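Local coordinates for conserved domain protein (PDB 4IAJ), which is of unknown function, a small streptococcal protein of the DUF4649 family that folds as an antiparallel sheet packed against helices, at residues B[5-10]-B[24-29]. Sequence-based numbering, arbitrary orientation.
Sequences NMIEIT and ESYEDF
The Phe29 and Tyr26 rings meet isoleucine methyls obliquely. Ile7 CD1 touches both residues, 3.8 Å from Phe29 CB and equally near Tyr26 CD2, while Ile9 CD1 reaches Phe29 CE1 at 4.0 Å. Both isoleucine side chains run at about a right angle to that of Phe29. In each, CG1 is anti to the carbonyl carbon (chi1 -60° in Ile7) and the chain is extended beyond it, which together send CD1 toward the helix. Phe23 meets the Phe29 ring edge-to-face, and Ile65 and Phe66 of helix 65-71 also touch the Phe29 side chain; Ile7, Ile9 and Phe29 are thus buried between sheet and helices, whereas the Glu24 end is exposed. Strand 7-12 pairs antiparallel with strand 18-23, which leads through Glu24 and the N-cap Ser25 into helix 26-35; the contact therefore packs the start of that helix onto the neighbouring strand. A classic beta bulge sets both Met6 and Ile7 opposite Phe23. Beside it, Met6 N makes a weak hydrogen bond to Glu24 O (3.4 Å, 166°), and the selenium of the selenomethionine Met6 lies 4.0 Å from Tyr26 N, a buried amide with no hydrogen-bond partner in the model. At the helix start, Ser25 and Asp28 form a capping box: Asp28 N donates to Ser25 OG (3.0 Å), and Ser25 N reaches Asp28 OD2 (3.1 Å) from above the carboxylate plane, 52° out of it. Asp28 OD1 is salt-bridged to Arg31.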
loop_
_atom_site.group_PDB
_atom_site.type_symbol
_atom_site.label_atom_id
_atom_site.label_comp_id
_atom_site.label_asym_id
_atom_site.label_seq_id
_atom_site.Cartn_x
_atom_site.Cartn_y
_atom_site.Cartn_z
ATOM N N ASN B 5 -2.505 -22.797 22.810
ATOM C CA ASN B 5 -2.974 -21.623 22.063
ATOM C C ASN B 5 -4.412 -21.733 21.584
ATOM O O ASN B 5 -4.779 -22.676 20.879
ATOM C CB ASN B 5 -2.078 -21.398 20.862
ATOM C CG ASN B 5 -0.660 -21.107 21.261
ATOM O OD1 ASN B 5 -0.411 -20.226 22.080
ATOM N ND2 ASN B 5 0.279 -21.849 20.699
HETATM N N MSE B 6 -5.216 -20.738 21.928
HETATM C CA MSE B 6 -6.598 -20.718 21.476
HETATM C C MSE B 6 -6.729 -20.665 19.957
HETATM O O MSE B 6 -7.656 -21.265 19.423
HETATM C CB MSE B 6 -7.337 -19.530 22.077
HETATM C CG MSE B 6 -8.703 -19.995 22.554
HETATM SE SE MSE B 6 -9.567 -18.404 23.267
HETATM C CE MSE B 6 -8.760 -18.545 25.058
ATOM N N ILE B 7 -5.823 -19.962 19.270
ATOM C CA ILE B 7 -5.848 -19.868 17.802
ATOM C C ILE B 7 -4.499 -20.248 17.173
ATOM O O ILE B 7 -3.457 -19.741 17.570
ATOM C CB ILE B 7 -6.279 -18.472 17.318
ATOM C CG1 ILE B 7 -7.673 -18.163 17.847
ATOM C CG2 ILE B 7 -6.293 -18.410 15.798
ATOM C CD1 ILE B 7 -8.229 -16.832 17.407
ATOM N N GLU B 8 -4.546 -21.179 16.219
ATOM C CA GLU B 8 -3.408 -21.539 15.392
ATOM C C GLU B 8 -3.862 -21.484 13.952
ATOM O O GLU B 8 -4.938 -21.966 13.623
ATOM C CB GLU B 8 -2.889 -22.928 15.725
ATOM C CG GLU B 8 -2.372 -23.034 17.151
ATOM C CD GLU B 8 -1.359 -24.157 17.362
ATOM O OE1 GLU B 8 -0.969 -24.834 16.377
ATOM O OE2 GLU B 8 -0.943 -24.351 18.529
ATOM N N ILE B 9 -3.065 -20.852 13.103
ATOM C CA ILE B 9 -3.421 -20.698 11.702
ATOM C C ILE B 9 -2.247 -21.146 10.840
ATOM O O ILE B 9 -1.127 -20.685 11.030
ATOM C CB ILE B 9 -3.761 -19.248 11.342
ATOM C CG1 ILE B 9 -4.869 -18.687 12.250
ATOM C CG2 ILE B 9 -4.174 -19.156 9.883
ATOM C CD1 ILE B 9 -5.030 -17.178 12.138
ATOM N N THR B 10 -2.502 -22.046 9.894
ATOM C CA THR B 10 -1.459 -22.462 8.977
ATOM C C THR B 10 -1.888 -22.054 7.572
ATOM O O THR B 10 -3.022 -22.267 7.169
ATOM C CB THR B 10 -1.173 -23.965 9.059
ATOM O OG1 THR B 10 -0.673 -24.300 10.362
ATOM C CG2 THR B 10 -0.129 -24.352 8.046
ATOM N N GLU B 24 -2.200 -16.765 21.653
ATOM C CA GLU B 24 -2.463 -17.349 22.960
ATOM C C GLU B 24 -3.921 -17.128 23.328
ATOM O O GLU B 24 -4.576 -18.031 23.838
ATOM C CB GLU B 24 -1.542 -16.768 24.035
ATOM C CG GLU B 24 -1.647 -17.498 25.380
ATOM C CD GLU B 24 -0.598 -17.056 26.398
ATOM O OE1 GLU B 24 0.466 -16.527 25.996
ATOM O OE2 GLU B 24 -0.832 -17.257 27.608
ATOM N N SER B 25 -4.435 -15.940 23.029
ATOM C CA SER B 25 -5.845 -15.638 23.239
ATOM C C SER B 25 -6.513 -15.060 21.988
ATOM O O SER B 25 -5.853 -14.615 21.037
ATOM C CB SER B 25 -5.999 -14.657 24.411
ATOM O OG SER B 25 -5.565 -13.357 24.048
ATOM N N TYR B 26 -7.840 -15.060 22.013
ATOM C CA TYR B 26 -8.641 -14.441 20.972
ATOM C C TYR B 26 -8.343 -12.946 20.882
ATOM O O TYR B 26 -8.237 -12.405 19.776
ATOM C CB TYR B 26 -10.135 -14.655 21.232
ATOM C CG TYR B 26 -11.001 -14.418 20.021
ATOM C CD1 TYR B 26 -11.462 -13.147 19.702
ATOM C CD2 TYR B 26 -11.351 -15.469 19.189
ATOM C CE1 TYR B 26 -12.253 -12.933 18.587
ATOM C CE2 TYR B 26 -12.142 -15.270 18.075
ATOM C CZ TYR B 26 -12.591 -14.004 17.775
ATOM O OH TYR B 26 -13.385 -13.829 16.667
ATOM N N GLU B 27 -8.231 -12.294 22.043
ATOM C CA GLU B 27 -7.813 -10.899 22.123
ATOM C C GLU B 27 -6.448 -10.651 21.476
ATOM O O GLU B 27 -6.249 -9.594 20.890
ATOM C CB GLU B 27 -7.766 -10.423 23.585
ATOM N N ASP B 28 -5.506 -11.592 21.581
ATOM C CA ASP B 28 -4.195 -11.413 20.931
ATOM C C ASP B 28 -4.383 -11.370 19.408
ATOM O O ASP B 28 -3.758 -10.577 18.717
ATOM C CB ASP B 28 -3.190 -12.515 21.284
ATOM C CG ASP B 28 -2.813 -12.537 22.752
ATOM O OD1 ASP B 28 -2.919 -11.492 23.431
ATOM O OD2 ASP B 28 -2.398 -13.620 23.226
ATOM N N PHE B 29 -5.286 -12.203 18.911
ATOM C CA PHE B 29 -5.587 -12.247 17.487
ATOM C C PHE B 29 -6.241 -10.940 17.030
ATOM O O PHE B 29 -5.823 -10.325 16.032
ATOM C CB PHE B 29 -6.470 -13.469 17.188
ATOM C CG PHE B 29 -6.989 -13.500 15.795
ATOM C CD1 PHE B 29 -6.123 -13.731 14.727
ATOM C CD2 PHE B 29 -8.323 -13.264 15.541
ATOM C CE1 PHE B 29 -6.593 -13.737 13.423
ATOM C CE2 PHE B 29 -8.801 -13.284 14.237
ATOM C CZ PHE B 29 -7.938 -13.509 13.183
#